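Local coordinates for GENE 22 product (Bacillus phage spp1, PDB 2XC8), which is of unknown function but resembles in fold a domain of the receptor-binding protein of lactococcal phage p2, at residues 101-104 with 108-111. Residues are numbered along the deposited sequence; the frame is centred on the assembly and turned at random.
Sequences VTVF and TREG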
ATOM      1  N   VAL B 101       0.821 -12.151   7.874  1.00 20.02           N
ATOM      2  CA  VAL B 101       2.119 -12.402   7.236  1.00 19.07           C
ATOM      3  C   VAL B 101       2.868 -13.586   7.854  1.00 22.29           C
ATOM      4  O   VAL B 101       2.931 -13.725   9.077  1.00 20.29           O
ATOM      5  CB  VAL B 101       3.032 -11.135   7.270  1.00 22.34           C
ATOM      6  CG1 VAL B 101       4.361 -11.390   6.560  1.00 22.30           C
ATOM      7  CG2 VAL B 101       2.329  -9.935   6.644  1.00 22.00           C
ATOM      8  N   THR B 102       3.429 -14.431   6.990  1.00 19.80           N
ATOM      9  CA  THR B 102       4.329 -15.501   7.405  1.00 19.78           C
ATOM     10  C   THR B 102       5.775 -15.090   7.123  1.00 24.10           C
ATOM     11  O   THR B 102       6.133 -14.778   5.983  1.00 23.82           O
ATOM     12  CB  THR B 102       3.994 -16.837   6.698  1.00 24.62           C
ATOM     13  OG1 THR B 102       2.622 -17.177   6.944  1.00 22.46           O
ATOM     14  CG2 THR B 102       4.888 -17.966   7.207  1.00 22.39           C
ATOM     15  N   VAL B 103       6.593 -15.079   8.173  1.00 20.39           N
ATOM     16  CA  VAL B 103       8.004 -14.708   8.071  1.00 20.10           C
ATOM     17  C   VAL B 103       8.877 -15.949   8.240  1.00 24.84           C
ATOM     18  O   VAL B 103       8.853 -16.600   9.286  1.00 24.28           O
ATOM     19  CB  VAL B 103       8.397 -13.632   9.118  1.00 23.38           C
ATOM     20  CG1 VAL B 103       9.832 -13.163   8.900  1.00 23.44           C
ATOM     21  CG2 VAL B 103       7.441 -12.448   9.062  1.00 22.63           C
ATOM     22  N   PHE B 104       9.644 -16.265   7.201  1.00 21.64           N
ATOM     23  CA  PHE B 104      10.507 -17.444   7.192  1.00 21.83           C
ATOM     24  C   PHE B 104      11.877 -17.132   7.805  1.00 27.93           C
ATOM     25  O   PHE B 104      12.297 -15.973   7.795  1.00 28.26           O
ATOM     26  CB  PHE B 104      10.629 -17.990   5.764  1.00 23.33           C
ATOM     27  CG  PHE B 104       9.337 -18.534   5.219  1.00 23.90           C
ATOM     28  CD1 PHE B 104       8.971 -19.855   5.459  1.00 26.67           C
ATOM     29  CD2 PHE B 104       8.476 -17.725   4.481  1.00 24.66           C
ATOM     30  CE1 PHE B 104       7.773 -20.367   4.969  1.00 26.68           C
ATOM     31  CE2 PHE B 104       7.274 -18.228   3.984  1.00 26.65           C
ATOM     32  CZ  PHE B 104       6.922 -19.551   4.228  1.00 24.63           C
ATOM     33  N   THR B 108      12.365 -14.034   4.457  1.00 23.00           N
ATOM     34  CA  THR B 108      11.356 -14.026   3.397  1.00 22.45           C
ATOM     35  C   THR B 108       9.957 -13.843   3.989  1.00 24.99           C
ATOM     36  O   THR B 108       9.565 -14.555   4.918  1.00 24.24           O
ATOM     37  CB  THR B 108      11.413 -15.320   2.548  1.00 28.57           C
ATOM     38  OG1 THR B 108      12.746 -15.519   2.058  1.00 25.66           O
ATOM     39  CG2 THR B 108      10.452 -15.248   1.368  1.00 26.22           C
ATOM     40  N   ARG B 109       9.221 -12.878   3.445  1.00 21.15           N
ATOM     41  CA  ARG B 109       7.880 -12.557   3.921  1.00 20.30           C
ATOM     42  C   ARG B 109       6.834 -12.923   2.874  1.00 26.58           C
ATOM     43  O   ARG B 109       6.955 -12.548   1.708  1.00 27.67           O
ATOM     44  CB  ARG B 109       7.777 -11.068   4.263  1.00 16.76           C
ATOM     45  CG  ARG B 109       8.742 -10.608   5.344  1.00 17.24           C
ATOM     46  CD  ARG B 109       8.885  -9.099   5.345  1.00 16.12           C
ATOM     47  NE  ARG B 109       9.830  -8.646   6.364  1.00 17.01           N
ATOM     48  CZ  ARG B 109      10.132  -7.373   6.604  1.00 32.00           C
ATOM     49  NH1 ARG B 109       9.564  -6.401   5.901  1.00 22.40           N
ATOM     50  NH2 ARG B 109      11.005  -7.070   7.555  1.00 20.94           N
ATOM     51  N   GLU B 110       5.818 -13.668   3.301  1.00 23.37           N
ATOM     52  CA  GLU B 110       4.687 -14.005   2.445  1.00 22.94           C
ATOM     53  C   GLU B 110       3.387 -13.723   3.186  1.00 26.74           C
ATOM     54  O   GLU B 110       3.149 -14.263   4.270  1.00 27.11           O
ATOM     55  CB  GLU B 110       4.758 -15.471   1.993  1.00 24.21           C
ATOM     56  CG  GLU B 110       3.591 -15.940   1.110  1.00 29.55           C
ATOM     57  CD  GLU B 110       3.519 -15.242  -0.246  1.00 45.91           C
ATOM     58  OE1 GLU B 110       2.441 -15.298  -0.876  1.00 43.53           O
ATOM     59  OE2 GLU B 110       4.527 -14.643  -0.687  1.00 36.38           O
ATOM     60  N   GLY B 111       2.552 -12.868   2.601  1.00 23.10           N
ATOM     61  CA  GLY B 111       1.283 -12.510   3.222  1.00 22.76           C
ATOM     62  C   GLY B 111       0.500 -11.416   2.529  1.00 26.23           C
ATOM     63  O   GLY B 111       0.697 -11.146   1.341  1.00 25.52           O
TER
HETATM   64  O   HOH W   1       0.199 -15.433   5.659  1.00 60.11           O
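With chi1 at -66°, Phe104 turns CG anti to its own carbonyl carbon and presents an edge of the ring to the 108-111 segment; CD2 lies 3.4 Å from Thr108 O and CE2 reaches Glu110 CB. The methyl of Thr102, CG2, covers one face, 3.9 Å above the ring plane and out near its edge. A flat aromatic suits this place, since it spans both strands on the face carrying Thr102 and Glu110.

The backbones pair as an antiparallel hairpin. Thr102 N donates to Glu110 O at 2.7 Å, tilted 28° from the carbonyl plane, and Glu110 N returns a bond to Thr102 O; Phe104 N donates a hydrogen bond to Thr108 O, with an N-H...O angle of 179°. A water links Thr102 OG1 to Glu110 O, weakly at Glu110 O.

On the other face, Val101 CG1 packs 4.1 Å from Arg109 CB, the aliphatic part of Arg109 joining a hydrophobic patch with Val101 and Ile2. At 4.1 Å between Gly111 CA and Val101 CA, a CB on Gly111 would strike Val101 CA. The chemistry implies a hairpin end held by main-chain bonds and tied by Arg109 to the turn after strand 17-19, NH1 forming a salt bridge to Glu19 and a hydrogen bond to Thr20 O, NH2 a hydrogen bond to Glu21 O.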